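PDB 4XHC: alpha-L-rhamnosidase from Klebsiella oxytoca, which probably hydrolyses terminal alpha-L-rhamnose from rhamnosides as a two-domain glycoside hydrolase of family 78, and binds rhamnose in its helical domain. Local coordinates for residues Thr211-Leu216 with Gln488-Trp493; Trp435-Glu440 with Leu477-Arg482. All coordinates share one frame; numbering follows the deposited sequence.

Both contacts belong to the helical, six-hairpin glycosidase domain and illustrate two ways of tying helices together: a helix end set against a neighbouring helix body in interaction 1, two helix C-terminal ends in interaction 2. Their centres lie 20 Å apart and their nearest atoms about 6 Å, so they do not touch. Interaction 1 joins segments 211-216 and 488-493, 272 residues apart at their closest ends, and brings a late helix of the chain, 482-498, back to helix 214-230. Interaction 2 falls within that long span and joins helices 430-438 and 466-478. Helix 466-478 leads through a short turn into helix 482-498, so the two contacts fix successive helices to different partners.

Interaction 1 (Thr211-Leu216 with Gln488-Trp493); sequences TSDPQL and QIKAYW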
loop_
_atom_site.group_PDB
_atom_site.type_symbol
_atom_site.label_atom_id
_atom_site.label_comp_id
_atom_site.label_asym_id
_atom_site.label_seq_id
_atom_site.Cartn_x
_atom_site.Cartn_y
_atom_site.Cartn_z
ATOM N N THR A 211 28.722 -37.168 -5.814
ATOM C CA THR A 211 27.835 -38.332 -5.661
ATOM C C THR A 211 27.320 -38.919 -6.980
ATOM O O THR A 211 26.800 -38.196 -7.828
ATOM C CB THR A 211 26.634 -37.990 -4.732
ATOM O OG1 THR A 211 25.909 -39.183 -4.420
ATOM C CG2 THR A 211 25.687 -36.968 -5.379
ATOM N N SER A 212 27.452 -40.233 -7.144
ATOM C CA SER A 212 26.923 -40.917 -8.331
ATOM C C SER A 212 25.476 -41.387 -8.134
ATOM O O SER A 212 24.927 -42.094 -8.974
ATOM C CB SER A 212 27.815 -42.108 -8.704
ATOM O OG SER A 212 27.812 -43.070 -7.669
ATOM N N ASP A 213 24.864 -40.988 -7.027
ATOM C CA ASP A 213 23.493 -41.352 -6.719
ATOM C C ASP A 213 22.546 -40.235 -7.173
ATOM O O ASP A 213 22.557 -39.148 -6.590
ATOM C CB ASP A 213 23.367 -41.562 -5.211
ATOM C CG ASP A 213 22.029 -42.141 -4.807
ATOM O OD1 ASP A 213 20.972 -41.685 -5.310
ATOM O OD2 ASP A 213 22.048 -43.054 -3.959
ATOM N N PRO A 214 21.705 -40.498 -8.197
ATOM C CA PRO A 214 20.878 -39.409 -8.750
ATOM C C PRO A 214 19.906 -38.773 -7.745
ATOM O O PRO A 214 19.607 -37.587 -7.855
ATOM C CB PRO A 214 20.119 -40.078 -9.906
ATOM C CG PRO A 214 20.138 -41.533 -9.591
ATOM C CD PRO A 214 21.409 -41.796 -8.833
ATOM N N GLN A 215 19.433 -39.543 -6.769
ATOM C CA GLN A 215 18.474 -39.016 -5.804
ATOM C C GLN A 215 19.137 -38.099 -4.768
ATOM O O GLN A 215 18.528 -37.130 -4.315
ATOM C CB GLN A 215 17.725 -40.150 -5.110
ATOM C CG GLN A 215 16.395 -39.695 -4.534
ATOM C CD GLN A 215 15.796 -40.693 -3.562
ATOM O OE1 GLN A 215 16.077 -41.902 -3.619
ATOM N NE2 GLN A 215 14.950 -40.189 -2.661
ATOM N N LEU A 216 20.372 -38.413 -4.382
ATOM C CA LEU A 216 21.144 -37.526 -3.514
ATOM C C LEU A 216 21.555 -36.239 -4.237
ATOM O O LEU A 216 21.645 -35.177 -3.615
ATOM C CB LEU A 216 22.391 -38.230 -2.984
ATOM C CG LEU A 216 22.190 -39.403 -2.033
ATOM C CD1 LEU A 216 23.538 -40.011 -1.668
ATOM C CD2 LEU A 216 21.439 -38.981 -0.775
ATOM N N GLN A 488 17.905 -42.596 5.320
ATOM C CA GLN A 488 17.145 -41.596 6.076
ATOM C C GLN A 488 17.139 -40.213 5.460
ATOM O O GLN A 488 16.155 -39.485 5.592
ATOM C CB GLN A 488 17.670 -41.492 7.513
ATOM C CG GLN A 488 17.005 -42.467 8.466
ATOM C CD GLN A 488 15.514 -42.249 8.544
ATOM O OE1 GLN A 488 14.753 -43.213 8.594
ATOM N NE2 GLN A 488 15.087 -40.980 8.537
ATOM N N ILE A 489 18.242 -39.835 4.824
ATOM C CA ILE A 489 18.282 -38.590 4.071
ATOM C C ILE A 489 17.296 -38.679 2.901
ATOM O O ILE A 489 16.507 -37.771 2.673
ATOM C CB ILE A 489 19.707 -38.283 3.569
ATOM C CG1 ILE A 489 20.584 -37.869 4.749
ATOM C CG2 ILE A 489 19.689 -37.183 2.508
ATOM C CD1 ILE A 489 22.066 -37.938 4.470
ATOM N N LYS A 490 17.331 -39.801 2.193
ATOM C CA LYS A 490 16.448 -40.033 1.059
ATOM C C LYS A 490 14.963 -40.082 1.425
ATOM O O LYS A 490 14.126 -39.543 0.703
ATOM C CB LYS A 490 16.817 -41.342 0.375
ATOM C CG LYS A 490 18.153 -41.318 -0.338
ATOM C CD LYS A 490 18.388 -42.647 -1.027
ATOM C CE LYS A 490 19.584 -42.591 -1.946
ATOM N NZ LYS A 490 19.942 -43.967 -2.368
ATOM N N ALA A 491 14.633 -40.746 2.530
ATOM C CA ALA A 491 13.236 -40.901 2.937
ATOM C C ALA A 491 12.620 -39.568 3.355
ATOM O O ALA A 491 11.495 -39.256 2.973
ATOM C CB ALA A 491 13.128 -41.899 4.074
ATOM N N TYR A 492 13.365 -38.786 4.130
ATOM C CA TYR A 492 12.860 -37.528 4.679
ATOM C C TYR A 492 12.985 -36.354 3.693
ATOM O O TYR A 492 11.978 -35.834 3.229
ATOM C CB TYR A 492 13.581 -37.224 5.990
ATOM C CG TYR A 492 13.071 -36.023 6.751
ATOM C CD1 TYR A 492 11.848 -36.048 7.392
ATOM C CD2 TYR A 492 13.845 -34.871 6.861
ATOM C CE1 TYR A 492 11.394 -34.951 8.101
ATOM C CE2 TYR A 492 13.401 -33.769 7.571
ATOM C CZ TYR A 492 12.175 -33.812 8.186
ATOM O OH TYR A 492 11.764 -32.705 8.895
ATOM N N TRP A 493 14.207 -35.942 3.365
ATOM C CA TRP A 493 14.405 -34.830 2.424
ATOM C C TRP A 493 13.945 -35.167 1.002
ATOM O O TRP A 493 13.473 -34.292 0.284
ATOM C CB TRP A 493 15.861 -34.388 2.400
ATOM C CG TRP A 493 16.280 -33.549 3.580
ATOM C CD1 TRP A 493 16.256 -32.198 3.660
ATOM C CD2 TRP A 493 16.818 -34.011 4.819
ATOM N NE1 TRP A 493 16.726 -31.784 4.874
ATOM C CE2 TRP A 493 17.089 -32.879 5.602
ATOM C CE3 TRP A 493 17.105 -35.279 5.342
ATOM C CZ2 TRP A 493 17.630 -32.967 6.880
ATOM C CZ3 TRP A 493 17.635 -35.370 6.619
ATOM C CH2 TRP A 493 17.886 -34.219 7.375
#
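The start of helix 214-230 comes up to the side of helix 482-498, with the CA atoms of Leu216 and Lys490 7.0 Å apart. Lys490 carries the contact: its extended chain passes obliquely across Gln215 and at about a right angle to Leu216, bringing NZ within 2.8 Å of Asp213 OD2, a salt bridge received on that oxygen's syn lone pair. Asp213 is also the N-cap of helix 214-230. With CG anti to the backbone N (chi1 -172°), its carboxylate turns back over the first turn, where OD1 accepts from Gln215 N at 3.0 Å and, weakly, from Leu216 N. One carboxylate caps a helix and binds the lysine, each oxygen having its own task, and the helix start and the ammonium would probably stabilise its negative charge. The Gln215 amide lies against the methylenes of Lys490, Gln215 OE1 standing 3.6 Å from Lys490 CD. Beneath this polar layer, Leu216 CD2 meets Ile489 CG2 at 4.1 Å, the two side chains crossing at about a right angle. Leu543 packs on both; helix 534-540 sets Ile538 against Leu216 and Phe537 against Ile489, so this helix and the C-terminal residues after it pack on the apolar side.

Interaction 2 (Trp435-Glu440 with Leu477-Arg482); sequences WLVLAE and LQCGLR
Two Schellman motifs, one ending helix 430-438 and the other ending helix 466-478, meet here in the helical glycosidase domain. Glu440 takes the positive phi (66°) in the first, and Gly480 is the C-prime residue of the second, where Leu481 N bonds to Leu476 O and Gly480 N to Leu477 O. Between them reaches Gln478, whose CG is anti to the backbone N (chi1 -177°) and whose extended chain carries the amide across to the other helix end. There Gln478 NE2 donates to Val437 O at 2.8 Å (N-H...O angle 155°). The carbonyl oxygen lies close to the Gln478 amide plane, whereas the donor stands above the carbonyl plane. On the other face of that carbonyl arrives Glu440 N, so Val437 O is gripped twice in the helix's last turn. Glu440 OE2 stands over the face of the Gln478 amide, 3.9 Å from Gln478 NE2, its carboxylate plane nearly upright to it, without a hydrogen bond. Trp435 meets His471 and Leu438 packs on Ala474, extending the junction along helix 466-478; Cys479 touches Met451 of helix 444-456. Leu438 CD2 lies 3.6 Å from the amide oxygen Gln478 OE1, and the apolar contact is Val437 CG1 to Cys479 SG, 3.8 Å.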
loop_
_atom_site.group_PDB
_atom_site.type_symbol
_atom_site.label_atom_id
_atom_site.label_comp_id
_atom_site.label_asym_id
_atom_site.label_seq_id
_atom_site.Cartn_x
_atom_site.Cartn_y
_atom_site.Cartn_z
ATOM N N TRP A 435 20.544 -36.452 21.373
ATOM C CA TRP A 435 21.511 -35.538 21.969
ATOM C C TRP A 435 22.446 -36.222 22.947
ATOM O O TRP A 435 23.623 -35.880 23.009
ATOM C CB TRP A 435 20.824 -34.334 22.624
ATOM C CG TRP A 435 20.646 -33.227 21.664
ATOM C CD1 TRP A 435 19.472 -32.791 21.105
ATOM C CD2 TRP A 435 21.682 -32.434 21.088
ATOM N NE1 TRP A 435 19.720 -31.760 20.233
ATOM C CE2 TRP A 435 21.068 -31.521 20.201
ATOM C CE3 TRP A 435 23.072 -32.409 21.227
ATOM C CZ2 TRP A 435 21.804 -30.586 19.461
ATOM C CZ3 TRP A 435 23.807 -31.476 20.488
ATOM C CH2 TRP A 435 23.170 -30.580 19.619
ATOM N N LEU A 436 21.950 -37.190 23.701
ATOM C CA LEU A 436 22.825 -37.912 24.627
ATOM C C LEU A 436 23.733 -38.922 23.916
ATOM O O LEU A 436 24.763 -39.313 24.459
ATOM C CB LEU A 436 22.018 -38.566 25.749
ATOM C CG LEU A 436 21.470 -37.553 26.763
ATOM C CD1 LEU A 436 20.405 -38.178 27.650
ATOM C CD2 LEU A 436 22.579 -36.948 27.619
ATOM N N VAL A 437 23.366 -39.333 22.708
ATOM C CA VAL A 437 24.278 -40.104 21.868
ATOM C C VAL A 437 25.362 -39.197 21.261
ATOM O O VAL A 437 26.520 -39.590 21.165
ATOM C CB VAL A 437 23.520 -40.895 20.773
ATOM C CG1 VAL A 437 24.471 -41.458 19.714
ATOM C CG2 VAL A 437 22.729 -42.019 21.411
ATOM N N LEU A 438 24.993 -37.991 20.847
ATOM C CA LEU A 438 25.976 -37.063 20.307
ATOM C C LEU A 438 26.957 -36.618 21.383
ATOM O O LEU A 438 28.117 -36.332 21.099
ATOM C CB LEU A 438 25.279 -35.849 19.682
ATOM C CG LEU A 438 24.542 -36.102 18.362
ATOM C CD1 LEU A 438 23.749 -34.871 17.972
ATOM C CD2 LEU A 438 25.513 -36.475 17.250
ATOM N N ALA A 439 26.479 -36.570 22.617
ATOM C CA ALA A 439 27.295 -36.194 23.769
ATOM C C ALA A 439 28.333 -37.251 24.149
ATOM O O ALA A 439 29.230 -36.984 24.953
ATOM C CB ALA A 439 26.389 -35.915 24.955
ATOM N N GLU A 440 28.179 -38.449 23.586
ATOM C CA GLU A 440 29.082 -39.582 23.812
ATOM C C GLU A 440 29.031 -40.070 25.259
ATOM O O GLU A 440 30.053 -40.412 25.839
ATOM C CB GLU A 440 30.520 -39.257 23.368
ATOM C CG GLU A 440 30.624 -38.741 21.941
ATOM C CD GLU A 440 31.988 -38.973 21.316
ATOM O OE1 GLU A 440 33.014 -38.635 21.953
ATOM O OE2 GLU A 440 32.030 -39.495 20.177
ATOM N N LEU A 477 25.644 -41.553 11.750
ATOM C CA LEU A 477 27.011 -41.600 11.202
ATOM C C LEU A 477 28.064 -41.839 12.294
ATOM O O LEU A 477 28.971 -42.649 12.115
ATOM C CB LEU A 477 27.329 -40.317 10.414
ATOM C CG LEU A 477 26.599 -40.158 9.070
ATOM C CD1 LEU A 477 26.848 -38.783 8.461
ATOM C CD2 LEU A 477 27.009 -41.249 8.086
ATOM N N GLN A 478 27.922 -41.150 13.425
ATOM C CA GLN A 478 28.840 -41.293 14.555
ATOM C C GLN A 478 28.906 -42.737 15.077
ATOM O O GLN A 478 29.957 -43.182 15.524
ATOM C CB GLN A 478 28.422 -40.335 15.675
ATOM C CG GLN A 478 29.323 -40.303 16.891
ATOM C CD GLN A 478 28.679 -39.575 18.061
ATOM O OE1 GLN A 478 28.494 -38.361 18.026
ATOM N NE2 GLN A 478 28.343 -40.320 19.112
ATOM N N CYS A 479 27.796 -43.469 15.004
ATOM C CA CYS A 479 27.760 -44.858 15.435
ATOM C C CYS A 479 28.081 -45.839 14.303
ATOM O O CYS A 479 27.920 -47.052 14.463
ATOM C CB CYS A 479 26.393 -45.188 16.028
ATOM S SG CYS A 479 25.896 -44.126 17.409
ATOM N N GLY A 480 28.554 -45.328 13.167
ATOM C CA GLY A 480 28.963 -46.172 12.046
ATOM C C GLY A 480 27.805 -46.777 11.275
ATOM O O GLY A 480 27.995 -47.752 10.562
ATOM N N LEU A 481 26.608 -46.199 11.404
ATOM C CA LEU A 481 25.418 -46.684 10.695
ATOM C C LEU A 481 25.223 -45.877 9.411
ATOM O O LEU A 481 24.244 -45.136 9.268
ATOM C CB LEU A 481 24.187 -46.579 11.589
ATOM C CG LEU A 481 24.224 -47.475 12.816
ATOM C CD1 LEU A 481 23.121 -47.100 13.801
ATOM C CD2 LEU A 481 24.116 -48.934 12.405
ATOM N N ARG A 482 26.159 -46.060 8.476
ATOM C CA ARG A 482 26.272 -45.227 7.278
ATOM C C ARG A 482 25.142 -45.485 6.272
ATOM O O ARG A 482 24.533 -44.545 5.764
ATOM C CB ARG A 482 27.643 -45.459 6.635
ATOM C CG ARG A 482 28.017 -44.525 5.484
ATOM C CD ARG A 482 29.166 -45.117 4.662
ATOM N NE ARG A 482 29.304 -44.474 3.356
ATOM C CZ ARG A 482 29.903 -43.300 3.146
ATOM N NH1 ARG A 482 30.444 -42.613 4.155
ATOM N NH2 ARG A 482 29.959 -42.799 1.916
#